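Local coordinates for exotoxin 6 (Staphylococcus aureus subsp. aureus Mu50, PDB 4ZYS), which is a staphylococcal superantigen-like exotoxin of two domains, an OB-fold and a beta-grasp, and probably binds sugars or host proteins, at residues Thr91-Pro105 with Ser119-Lys131. Sequence-based numbering, arbitrary orientation.
Sequences TKTNSQPFIDYIHTP and SLYQIYKEDISLK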
loop_
_atom_site.group_PDB
_atom_site.type_symbol
_atom_site.label_atom_id
_atom_site.label_comp_id
_atom_site.label_asym_id
_atom_site.label_seq_id
_atom_site.Cartn_x
_atom_site.Cartn_y
_atom_site.Cartn_z
ATOM N N THR A 91 -5.185 6.377 -6.104
ATOM C CA THR A 91 -5.783 7.385 -5.224
ATOM C C THR A 91 -5.948 8.729 -5.976
ATOM O O THR A 91 -5.443 8.883 -7.089
ATOM C CB THR A 91 -4.880 7.558 -3.961
ATOM O OG1 THR A 91 -3.546 7.860 -4.362
ATOM C CG2 THR A 91 -4.863 6.335 -3.044
ATOM N N LYS A 92 -6.673 9.684 -5.356
ATOM C CA LYS A 92 -6.861 11.034 -5.873
ATOM C C LYS A 92 -5.619 11.833 -5.506
ATOM O O LYS A 92 -5.107 11.703 -4.396
ATOM C CB LYS A 92 -8.134 11.705 -5.297
ATOM C CG LYS A 92 -9.454 10.943 -5.531
ATOM C CD LYS A 92 -9.982 11.003 -6.990
ATOM C CE LYS A 92 -11.107 10.022 -7.240
ATOM N NZ LYS A 92 -11.940 10.402 -8.412
ATOM N N THR A 93 -5.127 12.645 -6.438
ATOM C CA THR A 93 -3.963 13.466 -6.207
ATOM C C THR A 93 -4.300 14.595 -5.205
ATOM O O THR A 93 -5.478 14.937 -5.040
ATOM C CB THR A 93 -3.435 14.016 -7.535
ATOM O OG1 THR A 93 -2.073 14.374 -7.333
ATOM C CG2 THR A 93 -4.227 15.232 -8.046
ATOM N N ASN A 94 -3.266 15.194 -4.576
ATOM C CA ASN A 94 -3.454 16.303 -3.645
ATOM C C ASN A 94 -3.967 17.538 -4.362
ATOM O O ASN A 94 -3.607 17.796 -5.518
ATOM C CB ASN A 94 -2.145 16.647 -2.901
ATOM C CG ASN A 94 -1.753 15.688 -1.785
ATOM O OD1 ASN A 94 -2.351 14.622 -1.585
ATOM N ND2 ASN A 94 -0.769 16.078 -0.979
ATOM N N SER A 95 -4.780 18.337 -3.640
ATOM C CA SER A 95 -5.271 19.616 -4.127
ATOM C C SER A 95 -4.103 20.597 -4.082
ATOM O O SER A 95 -3.112 20.324 -3.415
ATOM C CB SER A 95 -6.456 20.077 -3.285
ATOM O OG SER A 95 -6.212 19.871 -1.905
ATOM N N GLN A 96 -4.190 21.710 -4.809
ATOM C CA GLN A 96 -3.130 22.720 -4.862
ATOM C C GLN A 96 -2.704 23.214 -3.447
ATOM O O GLN A 96 -1.491 23.261 -3.213
ATOM C CB GLN A 96 -3.547 23.907 -5.763
ATOM C CG GLN A 96 -2.384 24.571 -6.516
ATOM C CD GLN A 96 -1.553 23.626 -7.367
ATOM O OE1 GLN A 96 -2.065 22.782 -8.106
ATOM N NE2 GLN A 96 -0.241 23.750 -7.279
ATOM N N PRO A 97 -3.612 23.516 -2.465
ATOM C CA PRO A 97 -3.122 23.954 -1.132
ATOM C C PRO A 97 -2.246 22.911 -0.422
ATOM O O PRO A 97 -1.432 23.273 0.427
ATOM C CB PRO A 97 -4.418 24.173 -0.332
ATOM C CG PRO A 97 -5.468 24.413 -1.347
ATOM C CD PRO A 97 -5.094 23.534 -2.506
ATOM N N PHE A 98 -2.390 21.636 -0.812
ATOM C CA PHE A 98 -1.716 20.486 -0.207
ATOM C C PHE A 98 -0.536 19.869 -1.013
ATOM O O PHE A 98 -0.120 18.758 -0.673
ATOM C CB PHE A 98 -2.768 19.392 0.070
ATOM C CG PHE A 98 -3.588 19.669 1.304
ATOM C CD1 PHE A 98 -3.164 19.228 2.549
ATOM C CD2 PHE A 98 -4.791 20.367 1.219
ATOM C CE1 PHE A 98 -3.895 19.534 3.700
ATOM C CE2 PHE A 98 -5.541 20.646 2.371
ATOM C CZ PHE A 98 -5.088 20.229 3.605
ATOM N N ILE A 99 0.046 20.586 -2.000
ATOM C CA ILE A 99 1.176 20.054 -2.792
ATOM C C ILE A 99 2.423 19.801 -1.888
ATOM O O ILE A 99 3.062 18.752 -2.004
ATOM C CB ILE A 99 1.514 20.971 -4.024
ATOM C CG1 ILE A 99 0.350 21.027 -5.059
ATOM C CG2 ILE A 99 2.838 20.601 -4.713
ATOM C CD1 ILE A 99 -0.087 19.728 -5.716
ATOM N N ASP A 100 2.728 20.721 -0.977
ATOM C CA ASP A 100 3.904 20.583 -0.114
ATOM C C ASP A 100 3.587 19.905 1.234
ATOM O O ASP A 100 4.434 19.934 2.137
ATOM C CB ASP A 100 4.532 21.970 0.133
ATOM C CG ASP A 100 3.612 23.006 0.784
ATOM O OD1 ASP A 100 2.454 22.645 1.143
ATOM O OD2 ASP A 100 4.042 24.185 0.920
ATOM N N TYR A 101 2.389 19.299 1.363
ATOM C CA TYR A 101 1.902 18.688 2.597
ATOM C C TYR A 101 2.815 17.598 3.212
ATOM O O TYR A 101 3.252 16.674 2.535
ATOM C CB TYR A 101 0.492 18.123 2.391
ATOM C CG TYR A 101 -0.129 17.557 3.642
ATOM C CD1 TYR A 101 -0.514 18.387 4.692
ATOM C CD2 TYR A 101 -0.339 16.189 3.778
ATOM C CE1 TYR A 101 -1.095 17.867 5.847
ATOM C CE2 TYR A 101 -0.914 15.658 4.927
ATOM C CZ TYR A 101 -1.290 16.499 5.960
ATOM O OH TYR A 101 -1.853 15.964 7.088
ATOM N N ILE A 102 3.103 17.750 4.518
ATOM C CA ILE A 102 3.871 16.793 5.328
ATOM C C ILE A 102 3.089 16.563 6.613
ATOM O O ILE A 102 2.635 17.518 7.248
ATOM C CB ILE A 102 5.362 17.196 5.616
ATOM C CG1 ILE A 102 6.108 17.530 4.316
ATOM C CG2 ILE A 102 6.130 16.063 6.373
ATOM C CD1 ILE A 102 6.957 18.658 4.420
ATOM N N HIS A 103 2.919 15.292 6.972
ATOM C CA HIS A 103 2.239 14.856 8.186
ATOM C C HIS A 103 3.081 13.788 8.847
ATOM O O HIS A 103 3.510 12.862 8.172
ATOM C CB HIS A 103 0.833 14.336 7.867
ATOM C CG HIS A 103 0.015 14.095 9.087
ATOM N ND1 HIS A 103 -0.459 15.145 9.850
ATOM C CD2 HIS A 103 -0.368 12.928 9.653
ATOM C CE1 HIS A 103 -1.126 14.585 10.848
ATOM N NE2 HIS A 103 -1.083 13.253 10.778
ATOM N N THR A 104 3.364 13.932 10.151
ATOM C CA THR A 104 4.235 12.982 10.832
ATOM C C THR A 104 3.455 12.274 11.923
ATOM O O THR A 104 3.480 12.698 13.077
ATOM C CB THR A 104 5.509 13.660 11.346
ATOM O OG1 THR A 104 5.152 14.641 12.315
ATOM C CG2 THR A 104 6.310 14.305 10.239
ATOM N N PRO A 105 2.754 11.176 11.598
ATOM C CA PRO A 105 2.066 10.435 12.664
ATOM C C PRO A 105 3.091 9.735 13.563
ATOM O O PRO A 105 4.268 9.647 13.201
ATOM C CB PRO A 105 1.216 9.425 11.882
ATOM C CG PRO A 105 1.988 9.178 10.622
ATOM C CD PRO A 105 2.634 10.491 10.288
ATOM N N SER A 119 10.103 5.918 15.498
ATOM C CA SER A 119 10.781 6.194 14.240
ATOM C C SER A 119 10.077 7.343 13.563
ATOM O O SER A 119 8.872 7.518 13.746
ATOM C CB SER A 119 10.775 4.951 13.352
ATOM O OG SER A 119 11.565 5.136 12.188
ATOM N N LEU A 120 10.813 8.142 12.791
ATOM C CA LEU A 120 10.198 9.238 12.043
ATOM C C LEU A 120 9.527 8.658 10.766
ATOM O O LEU A 120 10.162 7.912 10.014
ATOM C CB LEU A 120 11.245 10.320 11.702
ATOM C CG LEU A 120 10.813 11.511 10.833
ATOM C CD1 LEU A 120 9.619 12.268 11.425
ATOM C CD2 LEU A 120 11.963 12.457 10.639
ATOM N N TYR A 121 8.236 8.961 10.566
ATOM C CA TYR A 121 7.490 8.541 9.381
ATOM C C TYR A 121 6.769 9.749 8.778
ATOM O O TYR A 121 6.035 10.438 9.490
ATOM C CB TYR A 121 6.508 7.419 9.712
ATOM C CG TYR A 121 5.901 6.789 8.477
ATOM C CD1 TYR A 121 6.693 6.125 7.547
ATOM C CD2 TYR A 121 4.540 6.868 8.230
ATOM C CE1 TYR A 121 6.147 5.567 6.396
ATOM C CE2 TYR A 121 3.979 6.296 7.091
ATOM C CZ TYR A 121 4.790 5.664 6.165
ATOM O OH TYR A 121 4.254 5.088 5.046
ATOM N N GLN A 122 7.017 10.043 7.506
ATOM C CA GLN A 122 6.403 11.215 6.860
ATOM C C GLN A 122 5.342 10.809 5.829
ATOM O O GLN A 122 5.640 10.025 4.930
ATOM C CB GLN A 122 7.473 12.119 6.192
ATOM C CG GLN A 122 8.537 12.575 7.164
ATOM C CD GLN A 122 9.379 13.750 6.773
ATOM O OE1 GLN A 122 9.506 14.154 5.612
ATOM N NE2 GLN A 122 9.971 14.340 7.771
ATOM N N ILE A 123 4.116 11.356 5.962
ATOM C CA ILE A 123 2.975 11.166 5.040
ATOM C C ILE A 123 2.870 12.438 4.174
ATOM O O ILE A 123 2.859 13.536 4.724
ATOM C CB ILE A 123 1.629 10.851 5.793
ATOM C CG1 ILE A 123 1.652 9.487 6.538
ATOM C CG2 ILE A 123 0.388 10.948 4.871
ATOM C CD1 ILE A 123 1.775 8.289 5.677
ATOM N N TYR A 124 2.792 12.291 2.841
ATOM C CA TYR A 124 2.700 13.446 1.947
ATOM C C TYR A 124 1.331 13.515 1.242
ATOM O O TYR A 124 1.019 14.517 0.581
ATOM C CB TYR A 124 3.844 13.405 0.907
ATOM C CG TYR A 124 5.214 13.213 1.530
ATOM C CD1 TYR A 124 5.814 14.227 2.278
ATOM C CD2 TYR A 124 5.893 12.005 1.407
ATOM C CE1 TYR A 124 7.070 14.051 2.860
ATOM C CE2 TYR A 124 7.158 11.826 1.964
ATOM C CZ TYR A 124 7.739 12.847 2.695
ATOM O OH TYR A 124 8.978 12.662 3.250
ATOM N N LYS A 125 0.517 12.470 1.402
ATOM C CA LYS A 125 -0.725 12.373 0.665
ATOM C C LYS A 125 -1.996 12.521 1.486
ATOM O O LYS A 125 -2.123 11.963 2.575
ATOM C CB LYS A 125 -0.751 11.043 -0.089
ATOM C CG LYS A 125 0.058 11.126 -1.393
ATOM C CD LYS A 125 0.250 9.776 -2.142
ATOM C CE LYS A 125 -1.016 8.996 -2.451
ATOM N NZ LYS A 125 -2.059 9.832 -3.132
ATOM N N GLU A 126 -2.972 13.243 0.910
ATOM C CA GLU A 126 -4.312 13.406 1.506
ATOM C C GLU A 126 -5.097 12.105 1.382
ATOM O O GLU A 126 -5.823 11.703 2.287
ATOM C CB GLU A 126 -5.091 14.502 0.779
ATOM C CG GLU A 126 -4.586 15.902 1.006
ATOM C CD GLU A 126 -5.490 16.871 0.278
ATOM O OE1 GLU A 126 -6.615 17.114 0.770
ATOM O OE2 GLU A 126 -5.121 17.300 -0.838
ATOM N N ASP A 127 -4.984 11.482 0.226
ATOM C CA ASP A 127 -5.654 10.235 -0.072
ATOM C C ASP A 127 -4.561 9.174 -0.227
ATOM O O ASP A 127 -3.908 9.143 -1.254
ATOM C CB ASP A 127 -6.506 10.413 -1.341
ATOM C CG ASP A 127 -7.435 9.247 -1.608
ATOM O OD1 ASP A 127 -7.858 8.604 -0.641
ATOM O OD2 ASP A 127 -7.727 8.977 -2.796
ATOM N N ILE A 128 -4.293 8.378 0.815
ATOM C CA ILE A 128 -3.231 7.370 0.792
ATOM C C ILE A 128 -3.859 5.942 0.866
ATOM O O ILE A 128 -4.729 5.687 1.692
ATOM C CB ILE A 128 -2.174 7.651 1.906
ATOM C CG1 ILE A 128 -0.929 6.714 1.782
ATOM C CG2 ILE A 128 -2.774 7.621 3.336
ATOM C CD1 ILE A 128 0.369 7.291 2.369
ATOM N N SER A 129 -3.438 5.037 -0.028
ATOM C CA SER A 129 -3.968 3.681 -0.061
ATOM C C SER A 129 -3.347 2.800 1.013
ATOM O O SER A 129 -2.183 2.988 1.382
ATOM C CB SER A 129 -3.753 3.041 -1.430
ATOM O OG SER A 129 -2.377 2.840 -1.699
ATOM N N LEU A 130 -4.100 1.781 1.451
ATOM C CA LEU A 130 -3.589 0.790 2.369
ATOM C C LEU A 130 -2.468 0.034 1.711
ATOM O O LEU A 130 -1.552 -0.370 2.419
ATOM C CB LEU A 130 -4.693 -0.161 2.843
ATOM C CG LEU A 130 -5.692 0.443 3.828
ATOM C CD1 LEU A 130 -6.740 -0.551 4.171
ATOM C CD2 LEU A 130 -5.008 0.911 5.102
ATOM N N LYS A 131 -2.486 -0.111 0.347
ATOM C CA LYS A 131 -1.403 -0.769 -0.421
ATOM C C LYS A 131 -0.060 -0.081 -0.133
ATOM O O LYS A 131 0.929 -0.786 0.104
ATOM C CB LYS A 131 -1.689 -0.739 -1.940
ATOM C CG LYS A 131 -0.551 -1.330 -2.791
ATOM C CD LYS A 131 -0.707 -1.048 -4.290
ATOM C CE LYS A 131 0.133 -1.958 -5.155
ATOM N NZ LYS A 131 -0.312 -3.370 -5.069
HETATM O O HOH W 1 -3.753 12.376 -2.120
HETATM O O HOH W 2 -8.576 18.582 -0.453
HETATM O O HOH W 3 6.945 9.750 12.928
#
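H103 and I123 face each other as an antiparallel hydrogen-bonded pair, H103 N to I123 O and I123 N to H103 O (2.7 Å), a single bridge flanked by CA-H...O contacts such as Y124 CA to Y101 O. The segments meet where the OB-fold strand 84-92 gives way to the beta-grasp domain, a two-domain plan shared with the staphylococcal superantigens, and 91-105 curls around residues 124-127. N94 reads the backbone there with both ends of its amide: OD1 accepts from E126 N in a nearly straight bond (177°), and ND2 gives one proton to Y124 O (2.8 Å) and another to F98 O, tying the F98-Y101 beta turn to the same side chain. The carboxylate of E126 lies stacked over one face of the F98 ring, the planes 22° apart, carried there by a chain extended beyond CG. Its OE2 accepts from S95 N almost along the C-O bond and from S95 OG on the syn side, while OE1 pairs with R187, whose charge also makes a cation-pi contact with F98. Nearer the OB-fold, D127 uses the anti lone pair of OD2 for K92 N (2.9 Å); the carboxylate is also bound by K60 and S183. The chain of K125 bends at its last two torsions, bringing NZ back to donate to D127 O, while D70 forms a salt bridge with it. I102 CG1 meets the edge of the Y124 ring on the exposed side; on the buried side, toward strand 189-196 and helix 130-145, P105 CD rests against I123 CG1. A final bond from K125 NZ reaches T91 OG1 at 2.8 Å.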